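PDB 5AXO: metallo-beta-lactamase from Serratia marcescens, which hydrolyses the amide bond of beta-lactam antibiotics at a two-zinc site, as a subclass B3 metallo-beta-lactamase, and here holds the ring-opened product of a carbapenem. Local coordinates for residues Y67-H72 / I155-Q160; V170-S175 / I210-H215; L176-A181 / K251-R256. One frame throughout, in Å; residues are numbered along the deposited sequence.

How the contacts relate
From the N terminus, strand 65-69 of the seven-stranded sheet runs into the loop that holds zinc ligand His72, and contact 1 closes the first long loop by bringing it against strand 155-163 of the five-stranded sheet, so the two sheets are joined. The chain turns into strand 166-173, where contact 2 opens; it closes across helix 190-205 when strand 210-213 pairs alongside. Contact 3 opens at residue 176, directly after the first segment of contact 2, and ends on helix 241-260, so contacts 2 and 3 cross along the chain while contact 1 precedes both. Asp174 OD1 is hydrogen-bonded to His72 ND1, linking contacts 1 and 2, and contacts 2 and 3 share the bound ligand.

Contact 1 (Y67-H72 / I155-Q160); sequences YILSTH and ITWTWQ. With NA (sodium ion), chain K; ZN (zinc ion), chain B.
Leu69 lies over one face of the Trp157 indole, its CB 3.8 Å from the centroid of the six-membered ring and only 18° off the ring normal, a CH-pi contact. With CG anti to its carbonyl carbon (chi1 -51°), the leucine also brings CD1 over the same ring system, 3.6 Å from Trp157 CE3. The opposite face of the indole is covered by CG2 of Ile155, two residues back on the same strand, so the flat ring is sandwiched between aliphatic groups. At its edge the ring turns polar: Trp157 NE1 gives a weak, bent hydrogen bond to Ser70 O at 3.1 Å, which uses the one polar atom of the buried indole. The backbones meet one residue on, where Ile155 N donates to Thr71 O at 2.9 Å. That carbonyl and Ser70 O both turn to a sodium ion, which Gly153 O and a water also bind. Thr71 sets its methyl CG2 4.1 Å from Trp157 CD1 and hydrogen-bonds its hydroxyl to Asp41, a division that suits threonine to a half-polar niche. Next to it His72 NE2 binds zinc at 2.0 Å, with His74 and His150 as fellow ligands. The contact bridges the two sheets of the alpha-beta/beta-alpha sandwich of the metallo-beta-lactamase fold: Leu69 also packs on strands 91-95 and 140-146, and Trp157 rests on Ala144 of strand 140-146.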
loop_
_atom_site.group_PDB
_atom_site.type_symbol
_atom_site.label_atom_id
_atom_site.label_comp_id
_atom_site.label_asym_id
_atom_site.label_seq_id
_atom_site.Cartn_x
_atom_site.Cartn_y
_atom_site.Cartn_z
ATOM N N TYR A 67 -3.186 12.901 6.476
ATOM C CA TYR A 67 -3.540 11.499 6.705
ATOM C C TYR A 67 -2.385 10.644 6.204
ATOM O O TYR A 67 -1.781 10.944 5.175
ATOM C CB TYR A 67 -4.829 11.087 6.000
ATOM C CG TYR A 67 -6.095 11.682 6.558
ATOM C CD1 TYR A 67 -6.554 11.300 7.794
ATOM C CD2 TYR A 67 -6.813 12.616 5.859
ATOM C CE1 TYR A 67 -7.731 11.803 8.307
ATOM C CE2 TYR A 67 -7.939 13.197 6.408
ATOM C CZ TYR A 67 -8.406 12.736 7.600
ATOM O OH TYR A 67 -9.598 13.227 8.144
ATOM N N ILE A 68 -2.155 9.539 6.906
ATOM C CA ILE A 68 -1.307 8.434 6.435
ATOM C C ILE A 68 -2.203 7.236 6.358
ATOM O O ILE A 68 -2.733 6.790 7.376
ATOM C CB ILE A 68 -0.140 8.149 7.358
ATOM C CG1 ILE A 68 0.727 9.416 7.492
ATOM C CG2 ILE A 68 0.691 6.963 6.862
ATOM C CD1 ILE A 68 1.695 9.382 8.632
ATOM N N LEU A 69 -2.284 6.644 5.187
ATOM C CA LEU A 69 -3.127 5.486 4.921
ATOM C C LEU A 69 -2.245 4.239 4.912
ATOM O O LEU A 69 -1.183 4.238 4.270
ATOM C CB LEU A 69 -3.830 5.629 3.569
ATOM C CG LEU A 69 -4.566 6.941 3.333
ATOM C CD1 LEU A 69 -5.254 6.876 1.982
ATOM C CD2 LEU A 69 -5.521 7.313 4.450
ATOM N N SER A 70 -2.640 3.192 5.610
ATOM C CA SER A 70 -1.854 1.975 5.687
ATOM C C SER A 70 -2.496 0.892 4.828
ATOM O O SER A 70 -3.709 0.643 4.980
ATOM C CB SER A 70 -1.835 1.482 7.134
ATOM O OG SER A 70 -1.196 0.221 7.259
ATOM N N THR A 71 -1.746 0.284 3.934
ATOM C CA THR A 71 -2.170 -0.942 3.325
ATOM C C THR A 71 -2.258 -2.089 4.314
ATOM O O THR A 71 -3.377 -2.620 4.569
ATOM C CB THR A 71 -1.267 -1.344 2.148
ATOM O OG1 THR A 71 0.068 -1.436 2.588
ATOM C CG2 THR A 71 -1.404 -0.422 0.953
ATOM N N HIS A 72 -1.129 -2.504 4.870
ATOM C CA HIS A 72 -1.187 -3.463 5.954
ATOM C C HIS A 72 0.020 -3.362 6.856
ATOM O O HIS A 72 1.027 -2.701 6.580
ATOM C CB HIS A 72 -1.316 -4.896 5.361
ATOM C CG HIS A 72 -0.045 -5.437 4.762
ATOM N ND1 HIS A 72 0.245 -5.311 3.423
ATOM C CD2 HIS A 72 0.992 -6.129 5.298
ATOM C CE1 HIS A 72 1.414 -5.878 3.167
ATOM N NE2 HIS A 72 1.885 -6.399 4.282
ATOM N N ILE A 155 -6.005 -3.058 3.441
ATOM C CA ILE A 155 -6.814 -2.154 2.642
ATOM C C ILE A 155 -6.068 -1.828 1.352
ATOM O O ILE A 155 -4.872 -1.480 1.370
ATOM C CB ILE A 155 -7.155 -0.846 3.396
ATOM C CG1 ILE A 155 -7.935 -1.128 4.702
ATOM C CG2 ILE A 155 -7.853 0.137 2.451
ATOM C CD1 ILE A 155 -9.378 -1.519 4.529
ATOM N N THR A 156 -6.805 -1.844 0.264
ATOM C CA THR A 156 -6.366 -1.289 -1.048
ATOM C C THR A 156 -7.092 0.033 -1.257
ATOM O O THR A 156 -8.305 0.157 -0.993
ATOM C CB THR A 156 -6.739 -2.319 -2.154
ATOM O OG1 THR A 156 -5.878 -3.458 -2.018
ATOM C CG2 THR A 156 -6.649 -1.765 -3.538
ATOM N N TRP A 157 -6.338 1.052 -1.648
ATOM C CA TRP A 157 -6.849 2.446 -1.656
ATOM C C TRP A 157 -6.950 2.938 -3.085
ATOM O O TRP A 157 -6.061 2.664 -3.904
ATOM C CB TRP A 157 -5.872 3.329 -0.880
ATOM C CG TRP A 157 -5.640 2.893 0.536
ATOM C CD1 TRP A 157 -4.616 2.101 0.988
ATOM C CD2 TRP A 157 -6.398 3.239 1.697
ATOM N NE1 TRP A 157 -4.661 1.992 2.367
ATOM C CE2 TRP A 157 -5.767 2.650 2.807
ATOM C CE3 TRP A 157 -7.531 4.033 1.916
ATOM C CZ2 TRP A 157 -6.217 2.844 4.116
ATOM C CZ3 TRP A 157 -7.969 4.211 3.243
ATOM C CH2 TRP A 157 -7.317 3.611 4.302
ATOM N N THR A 158 -8.021 3.667 -3.413
ATOM C CA THR A 158 -8.257 4.116 -4.792
ATOM C C THR A 158 -8.653 5.587 -4.841
ATOM O O THR A 158 -9.212 6.124 -3.881
ATOM C CB THR A 158 -9.322 3.280 -5.511
ATOM O OG1 THR A 158 -10.602 3.413 -4.862
ATOM C CG2 THR A 158 -8.926 1.819 -5.515
ATOM N N TRP A 159 -8.259 6.248 -5.895
ATOM C CA TRP A 159 -8.624 7.655 -6.137
ATOM C C TRP A 159 -8.507 7.957 -7.622
ATOM O O TRP A 159 -8.108 7.121 -8.421
ATOM C CB TRP A 159 -7.726 8.585 -5.350
ATOM C CG TRP A 159 -6.250 8.442 -5.656
ATOM C CD1 TRP A 159 -5.555 9.117 -6.609
ATOM C CD2 TRP A 159 -5.296 7.539 -5.041
ATOM N NE1 TRP A 159 -4.235 8.736 -6.596
ATOM C CE2 TRP A 159 -4.041 7.809 -5.610
ATOM C CE3 TRP A 159 -5.352 6.661 -3.975
ATOM C CZ2 TRP A 159 -2.886 7.138 -5.221
ATOM C CZ3 TRP A 159 -4.208 6.001 -3.576
ATOM C CH2 TRP A 159 -2.979 6.284 -4.153
ATOM N N GLN A 160 -8.835 9.192 -7.975
ATOM C CA GLN A 160 -8.658 9.730 -9.306
ATOM C C GLN A 160 -7.650 10.861 -9.299
ATOM O O GLN A 160 -7.688 11.704 -8.401
ATOM C CB GLN A 160 -9.986 10.305 -9.758
ATOM C CG GLN A 160 -10.027 10.825 -11.165
ATOM C CD GLN A 160 -11.353 11.543 -11.505
ATOM O OE1 GLN A 160 -12.175 11.029 -12.281
ATOM N NE2 GLN A 160 -11.580 12.723 -10.890
HETATM NA NA NA K . -5.079 -1.200 6.577
HETATM ZN ZN ZN B . 3.190 -7.945 4.418
HETATM O O HOH W 1 -2.884 -1.843 8.158
HETATM O O HOH W 2 4.865 -7.531 3.853
#

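Contact 2 (V170-S175 / I210-H215); sequences VVFADS and IAIAAH. With ZN (zinc ion), chain C; LMP ((2~{S},3~{R},4~{S})-2-[(2~{S},3~{R})-1,3-bis(oxidanyl)-1-oxidanylidene-butan-2-yl]-4-[(3~{S},5~{S})-5-(dimethylcarbamoy l)pyrrolidin-3-yl]sulfanyl-3-methyl-3,4-dihydro-2~{H}-pyrrole-5-carboxylic acid), chain R.
Val171 and Ala211 sit side by side in a parallel pair of strands, 170-173 and 210-213, the two ends of a beta-alpha-beta unit whose helix is 190-205. The tight part is the strand pairing; the axes of the two strand segments lie 19° apart in direction. Val171 bonds across through both N and O, Val171 N to Ile210 O at 2.9 Å and Val171 O to Ile212 N at 2.8 Å; Ala173 repeats the pattern with Ile212 O and, as the last backbone bond, Ala214 N. Val170, Phe172, Ile210 and Ile212 share one face: with CG1 anti to its backbone N (chi1 -177°), Val170 CG1 reaches Ile212 CD1 at 3.9 Å, while Phe172 CD2 lies 4.2 Å from Ile212 CG2. The other face carries Val171 and the small Ala173 and Ala211, which let helix 241-260 come close. Beyond Ala173 and Ala213 loops begin and the contact loosens. Ser175 has two conformers; in the one modelled here OG lies at the His215 ring edge, near its plane, shares a water with His215 N and donates to ligand O32. With Asp76 and His77 as further protein ligands, the second zinc is bound by His215 NE2 at 2.1 Å.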
loop_
_atom_site.group_PDB
_atom_site.type_symbol
_atom_site.label_atom_id
_atom_site.label_comp_id
_atom_site.label_asym_id
_atom_site.label_seq_id
_atom_site.Cartn_x
_atom_site.Cartn_y
_atom_site.Cartn_z
ATOM N N VAL A 170 -6.552 5.517 -10.122
ATOM C CA VAL A 170 -5.306 5.045 -9.529
ATOM C C VAL A 170 -5.652 4.132 -8.360
ATOM O O VAL A 170 -6.600 4.367 -7.584
ATOM C CB VAL A 170 -4.485 6.235 -8.999
ATOM C CG1 VAL A 170 -3.141 5.775 -8.449
ATOM C CG2 VAL A 170 -4.308 7.289 -10.072
ATOM N N VAL A 171 -4.927 3.029 -8.283
ATOM C CA VAL A 171 -5.075 2.022 -7.235
ATOM C C VAL A 171 -3.744 1.780 -6.559
ATOM O O VAL A 171 -2.777 1.450 -7.241
ATOM C CB VAL A 171 -5.542 0.661 -7.829
ATOM C CG1 VAL A 171 -5.665 -0.371 -6.741
ATOM C CG2 VAL A 171 -6.842 0.845 -8.600
ATOM N N PHE A 172 -3.697 1.937 -5.247
ATOM C CA PHE A 172 -2.563 1.502 -4.438
ATOM C C PHE A 172 -2.951 0.145 -3.899
ATOM O O PHE A 172 -3.736 0.005 -2.945
ATOM C CB PHE A 172 -2.229 2.517 -3.329
ATOM C CG PHE A 172 -0.856 2.355 -2.724
ATOM C CD1 PHE A 172 -0.527 1.253 -1.965
ATOM C CD2 PHE A 172 0.109 3.331 -2.902
ATOM C CE1 PHE A 172 0.726 1.125 -1.351
ATOM C CE2 PHE A 172 1.361 3.193 -2.322
ATOM C CZ PHE A 172 1.667 2.095 -1.550
ATOM N N ALA A 173 -2.335 -0.881 -4.478
ATOM C CA ALA A 173 -2.769 -2.259 -4.308
ATOM C C ALA A 173 -2.031 -2.879 -3.115
ATOM O O ALA A 173 -0.796 -3.005 -3.117
ATOM C CB ALA A 173 -2.526 -3.054 -5.583
ATOM N N ASP A 174 -2.774 -3.249 -2.072
ATOM C CA ASP A 174 -2.225 -4.019 -0.990
ATOM C C ASP A 174 -1.730 -5.349 -1.507
ATOM O O ASP A 174 -2.108 -5.835 -2.589
ATOM C CB ASP A 174 -3.273 -4.214 0.097
ATOM C CG ASP A 174 -2.716 -4.724 1.428
ATOM O OD1 ASP A 174 -1.506 -4.627 1.616
ATOM O OD2 ASP A 174 -3.538 -5.252 2.210
ATOM N N SER A 175 -0.850 -5.943 -0.724
ATOM C CA SER A 175 -0.371 -7.297 -1.008
ATOM C C SER A 175 -1.482 -8.325 -0.859
ATOM O O SER A 175 -2.204 -8.313 0.128
ATOM C CB SER A 175 0.767 -7.632 -0.056
ATOM O OG SER A 175 1.835 -6.686 -0.174
ATOM N N ILE A 210 -4.115 2.946 -13.356
ATOM C CA ILE A 210 -2.708 2.937 -12.906
ATOM C C ILE A 210 -2.695 2.184 -11.602
ATOM O O ILE A 210 -3.289 2.637 -10.615
ATOM C CB ILE A 210 -2.191 4.369 -12.647
ATOM C CG1 ILE A 210 -2.161 5.145 -13.980
ATOM C CG2 ILE A 210 -0.826 4.339 -11.941
ATOM C CD1 ILE A 210 -1.887 6.642 -13.841
ATOM N N ALA A 211 -1.958 1.060 -11.537
ATOM C CA ALA A 211 -1.811 0.344 -10.282
ATOM C C ALA A 211 -0.414 0.528 -9.762
ATOM O O ALA A 211 0.594 0.413 -10.499
ATOM C CB ALA A 211 -2.091 -1.118 -10.465
ATOM N N ILE A 212 -0.337 0.919 -8.494
ATOM C CA ILE A 212 0.895 1.009 -7.748
ATOM C C ILE A 212 0.826 -0.059 -6.677
ATOM O O ILE A 212 0.055 0.053 -5.746
ATOM C CB ILE A 212 1.072 2.423 -7.110
ATOM C CG1 ILE A 212 1.078 3.489 -8.217
ATOM C CG2 ILE A 212 2.344 2.497 -6.304
ATOM C CD1 ILE A 212 0.581 4.867 -7.838
ATOM N N ALA A 213 1.658 -1.103 -6.804
ATOM C CA ALA A 213 1.592 -2.213 -5.894
ATOM C C ALA A 213 2.489 -1.927 -4.687
ATOM O O ALA A 213 3.544 -1.317 -4.820
ATOM C CB ALA A 213 2.045 -3.485 -6.578
ATOM N N ALA A 214 2.097 -2.386 -3.507
ATOM C CA ALA A 214 2.877 -2.127 -2.280
ATOM C C ALA A 214 4.360 -2.514 -2.390
ATOM O O ALA A 214 5.264 -1.768 -1.986
ATOM C CB ALA A 214 2.200 -2.817 -1.120
ATOM N N HIS A 215 4.595 -3.651 -3.034
ATOM C CA HIS A 215 5.932 -3.991 -3.541
ATOM C C HIS A 215 5.918 -3.567 -5.008
ATOM O O HIS A 215 5.243 -4.168 -5.809
ATOM C CB HIS A 215 6.216 -5.503 -3.422
ATOM C CG HIS A 215 6.460 -5.931 -2.013
ATOM N ND1 HIS A 215 7.695 -5.853 -1.414
ATOM C CD2 HIS A 215 5.592 -6.307 -1.050
ATOM C CE1 HIS A 215 7.575 -6.156 -0.132
ATOM N NE2 HIS A 215 6.302 -6.428 0.120
HETATM ZN ZN ZN C . 5.544 -6.725 2.067
HETATM C C1 LMP R . 7.277 -11.070 1.271
HETATM C C2 LMP R . 5.918 -10.908 0.562
HETATM C C3 LMP R . 5.538 -9.500 0.965
HETATM O O7A LMP R . 9.796 -11.399 -3.911
HETATM C C6A LMP R . 9.855 -10.265 -3.455
HETATM N N7A LMP R . 11.009 -9.682 -3.132
HETATM C C9A LMP R . 11.153 -8.254 -2.854
HETATM C C8A LMP R . 12.274 -10.402 -3.085
HETATM C C5A LMP R . 8.596 -9.464 -3.259
HETATM C C2A LMP R . 8.041 -9.663 -1.854
HETATM N N3A LMP R . 7.540 -9.897 -4.205
HETATM C C4A LMP R . 6.235 -9.754 -3.525
HETATM C C1A LMP R . 6.533 -9.729 -2.022
HETATM S S21 LMP R . 5.915 -11.175 -1.232
HETATM C C31 LMP R . 4.254 -8.927 0.551
HETATM O O31 LMP R . 3.629 -9.530 -0.355
HETATM O O32 LMP R . 3.809 -7.784 1.073
HETATM N N4 LMP R . 6.358 -8.922 1.739
HETATM C C11 LMP R . 7.247 -12.285 2.220
HETATM C C5 LMP R . 7.578 -9.687 1.926
HETATM C C6 LMP R . 7.973 -9.574 3.414
HETATM C C61 LMP R . 6.983 -10.122 4.469
HETATM O O62 LMP R . 5.595 -10.121 4.110
HETATM C C62 LMP R . 7.079 -9.373 5.802
HETATM C C7 LMP R . 9.291 -10.271 3.578
HETATM O O71 LMP R . 9.651 -10.738 4.649
HETATM O O72 LMP R . 10.119 -10.268 2.562
HETATM O O HOH W 3 2.497 -5.884 -3.038
HETATM O O HOH W 2 4.865 -7.531 3.853
#

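Contact 3 (L176-A181 / K251-R256); sequences LTAVSA and KRLETR. With NA (sodium ion), chain G; LMP ((2~{S},3~{R},4~{S})-2-[(2~{S},3~{R})-1,3-bis(oxidanyl)-1-oxidanylidene-butan-2-yl]-4-[(3~{S},5~{S})-5-(dimethylcarbamoy l)pyrrolidin-3-yl]sulfanyl-3-methyl-3,4-dihydro-2~{H}-pyrrole-5-carboxylic acid), chain R; SO4 (sulfate ion), chain N.
The loop 176-181 forms one wall of the active-site pocket, and helix 241-260 backs it with two arginines one turn apart. Arg256, bent at chi2 (60°), meets Ser180 end-on: NH2 and NH1 both donate to the single atom Ser180 OG, at 2.9 and 3.1 Å, with the hydroxyl oxygen close to the guanidinium plane. That oxygen in turn gives its proton to Ala181 O, so a small serine can serve as acceptor and donor at once. The arginine has a further charged partner in Glu260, which takes its NE. A water completes the link, accepting from Arg256 NH1 and donating to Ala178 O at 2.7 Å. Arg252 instead reaches out with an extended chain from CG to NE, long enough to bring its guanidinium to the pocket. NE makes only a weak hydrogen bond to Ala178 O, whereas NH2 donates to sulfate O2 at 2.8 Å, the anion meeting the guanidinium at its edge. The sulfate probably comes from the crystallisation liquor. Thr177 CB lies over a face of the Arg252 guanidinium, and Thr177 OG1 donates to the ligand carboxylate oxygen O31 at 2.7 Å; the beta-branched residue thus offers carbon to the arginine and a hydroxyl to the product. Beneath the polar layer Ala178 CB touches Leu253 CD1 at 4.0 Å, a small residue where the two backbones come nearest. Helix 190-205 completes this apolar layer, Leu196 packing on Ala178 and Phe200 on Leu253, while Phe186, further along the same loop before helix 190-205, lies against Ala178, Ser180 and Arg256.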
loop_
_atom_site.group_PDB
_atom_site.type_symbol
_atom_site.label_atom_id
_atom_site.label_comp_id
_atom_site.label_asym_id
_atom_site.label_seq_id
_atom_site.Cartn_x
_atom_site.Cartn_y
_atom_site.Cartn_z
ATOM N N LEU A 176 -1.531 -9.256 -1.790
ATOM C CA LEU A 176 -2.523 -10.330 -1.831
ATOM C C LEU A 176 -1.845 -11.696 -1.694
ATOM O O LEU A 176 -2.353 -12.685 -2.219
ATOM C CB LEU A 176 -3.289 -10.249 -3.148
ATOM C CG LEU A 176 -3.977 -8.927 -3.455
ATOM C CD1 LEU A 176 -4.710 -9.000 -4.763
ATOM C CD2 LEU A 176 -4.885 -8.464 -2.335
ATOM N N THR A 177 -0.666 -11.742 -1.080
ATOM C CA THR A 177 0.173 -12.920 -1.128
ATOM C C THR A 177 0.017 -13.847 0.057
ATOM O O THR A 177 0.073 -13.454 1.221
ATOM C CB THR A 177 1.637 -12.474 -1.196
ATOM O OG1 THR A 177 1.907 -11.623 -0.084
ATOM C CG2 THR A 177 1.893 -11.766 -2.492
ATOM N N ALA A 178 -0.146 -15.118 -0.281
ATOM C CA ALA A 178 -0.171 -16.200 0.699
ATOM C C ALA A 178 1.232 -16.642 1.077
ATOM O O ALA A 178 1.888 -17.359 0.326
ATOM C CB ALA A 178 -0.951 -17.379 0.128
ATOM N N VAL A 179 1.738 -16.060 2.142
ATOM C CA VAL A 179 3.039 -16.437 2.698
ATOM C C VAL A 179 2.894 -16.762 4.150
ATOM O O VAL A 179 2.074 -16.209 4.827
ATOM C CB VAL A 179 4.060 -15.326 2.515
ATOM C CG1 VAL A 179 4.351 -15.157 1.056
ATOM C CG2 VAL A 179 3.585 -14.027 3.037
ATOM N N SER A 180 3.730 -17.657 4.651
ATOM C CA SER A 180 3.586 -18.041 6.047
ATOM C C SER A 180 4.859 -18.457 6.712
ATOM O O SER A 180 5.855 -18.744 6.064
ATOM C CB SER A 180 2.588 -19.176 6.134
ATOM O OG SER A 180 3.183 -20.419 5.796
ATOM N N ALA A 181 4.758 -18.563 8.029
ATOM C CA ALA A 181 5.769 -19.282 8.797
ATOM C C ALA A 181 5.765 -20.753 8.408
ATOM O O ALA A 181 4.790 -21.294 7.880
ATOM C CB ALA A 181 5.492 -19.131 10.274
ATOM N N LYS A 251 -2.770 -17.375 -8.220
ATOM C CA LYS A 251 -1.792 -18.417 -8.547
ATOM C C LYS A 251 -0.927 -18.830 -7.339
ATOM O O LYS A 251 -0.626 -20.005 -7.115
ATOM C CB LYS A 251 -0.947 -18.000 -9.761
ATOM C CG LYS A 251 0.258 -18.934 -10.000
ATOM C CD LYS A 251 1.014 -18.630 -11.296
ATOM C CE LYS A 251 0.150 -18.686 -12.544
ATOM N NZ LYS A 251 -0.591 -19.960 -12.686
ATOM N N ARG A 252 -0.452 -17.841 -6.601
ATOM C CA ARG A 252 0.371 -18.137 -5.437
ATOM C C ARG A 252 -0.394 -18.974 -4.379
ATOM O O ARG A 252 0.133 -19.942 -3.842
ATOM C CB ARG A 252 0.910 -16.852 -4.806
ATOM C CG ARG A 252 1.845 -17.089 -3.632
ATOM C CD ARG A 252 2.527 -15.805 -3.227
ATOM N NE ARG A 252 3.589 -16.071 -2.268
ATOM C CZ ARG A 252 4.636 -15.275 -2.075
ATOM N NH1 ARG A 252 5.532 -15.599 -1.159
ATOM N NH2 ARG A 252 4.738 -14.151 -2.736
ATOM N N LEU A 253 -1.643 -18.626 -4.143
ATOM C CA LEU A 253 -2.472 -19.407 -3.220
ATOM C C LEU A 253 -2.772 -20.826 -3.748
ATOM O O LEU A 253 -2.616 -21.797 -2.984
ATOM C CB LEU A 253 -3.752 -18.662 -2.919
ATOM C CG LEU A 253 -4.702 -19.471 -2.028
ATOM C CD1 LEU A 253 -4.131 -19.733 -0.642
ATOM C CD2 LEU A 253 -6.030 -18.734 -1.922
ATOM N N GLU A 254 -3.103 -20.960 -5.021
ATOM C CA GLU A 254 -3.381 -22.282 -5.551
ATOM C C GLU A 254 -2.130 -23.141 -5.548
ATOM O O GLU A 254 -2.170 -24.318 -5.228
ATOM C CB GLU A 254 -3.960 -22.173 -6.951
ATOM C CG GLU A 254 -5.372 -21.602 -6.940
ATOM C CD GLU A 254 -6.334 -22.360 -6.004
ATOM O OE1 GLU A 254 -6.285 -23.598 -5.915
ATOM O OE2 GLU A 254 -7.229 -21.754 -5.378
ATOM N N THR A 255 -0.989 -22.561 -5.868
ATOM C CA THR A 255 0.277 -23.326 -5.816
ATOM C C THR A 255 0.465 -23.800 -4.388
ATOM O O THR A 255 0.930 -24.932 -4.129
ATOM C CB THR A 255 1.467 -22.457 -6.284
ATOM O OG1 THR A 255 1.335 -22.182 -7.698
ATOM C CG2 THR A 255 2.756 -23.180 -6.090
ATOM N N ARG A 256 0.265 -22.902 -3.417
ATOM C CA ARG A 256 0.474 -23.254 -2.010
ATOM C C ARG A 256 -0.489 -24.351 -1.535
ATOM O O ARG A 256 -0.058 -25.334 -0.928
ATOM C CB ARG A 256 0.379 -22.007 -1.147
ATOM C CG ARG A 256 0.419 -22.243 0.347
ATOM C CD ARG A 256 1.709 -22.912 0.758
ATOM N NE ARG A 256 1.735 -23.146 2.204
ATOM C CZ ARG A 256 2.256 -22.346 3.113
ATOM N NH1 ARG A 256 2.879 -21.226 2.776
ATOM N NH2 ARG A 256 2.224 -22.710 4.392
HETATM NA NA NA G . 0.374 -14.191 4.275
HETATM C C1 LMP R . 7.277 -11.070 1.271
HETATM C C2 LMP R . 5.918 -10.908 0.562
HETATM C C3 LMP R . 5.538 -9.500 0.965
HETATM O O7A LMP R . 9.796 -11.399 -3.911
HETATM C C6A LMP R . 9.855 -10.265 -3.455
HETATM N N7A LMP R . 11.009 -9.682 -3.132
HETATM C C9A LMP R . 11.153 -8.254 -2.854
HETATM C C8A LMP R . 12.274 -10.402 -3.085
HETATM C C5A LMP R . 8.596 -9.464 -3.259
HETATM C C2A LMP R . 8.041 -9.663 -1.854
HETATM N N3A LMP R . 7.540 -9.897 -4.205
HETATM C C4A LMP R . 6.235 -9.754 -3.525
HETATM C C1A LMP R . 6.533 -9.729 -2.022
HETATM S S21 LMP R . 5.915 -11.175 -1.232
HETATM C C31 LMP R . 4.254 -8.927 0.551
HETATM O O31 LMP R . 3.629 -9.530 -0.355
HETATM O O32 LMP R . 3.809 -7.784 1.073
HETATM N N4 LMP R . 6.358 -8.922 1.739
HETATM C C11 LMP R . 7.247 -12.285 2.220
HETATM C C5 LMP R . 7.578 -9.687 1.926
HETATM C C6 LMP R . 7.973 -9.574 3.414
HETATM C C61 LMP R . 6.983 -10.122 4.469
HETATM O O62 LMP R . 5.595 -10.121 4.110
HETATM C C62 LMP R . 7.079 -9.373 5.802
HETATM C C7 LMP R . 9.291 -10.271 3.578
HETATM O O71 LMP R . 9.651 -10.738 4.649
HETATM O O72 LMP R . 10.119 -10.268 2.562
HETATM S S SO4 N . 4.269 -13.671 -6.256
HETATM O O1 SO4 N . 3.656 -14.933 -6.617
HETATM O O2 SO4 N . 3.586 -13.053 -5.083
HETATM O O3 SO4 N . 5.654 -14.046 -5.929
HETATM O O4 SO4 N . 4.144 -12.757 -7.411
HETATM O O HOH W 4 -2.045 -14.981 3.544
HETATM O O HOH W 5 3.028 -19.797 0.360
HETATM O O HOH W 6 1.115 -12.410 6.355
#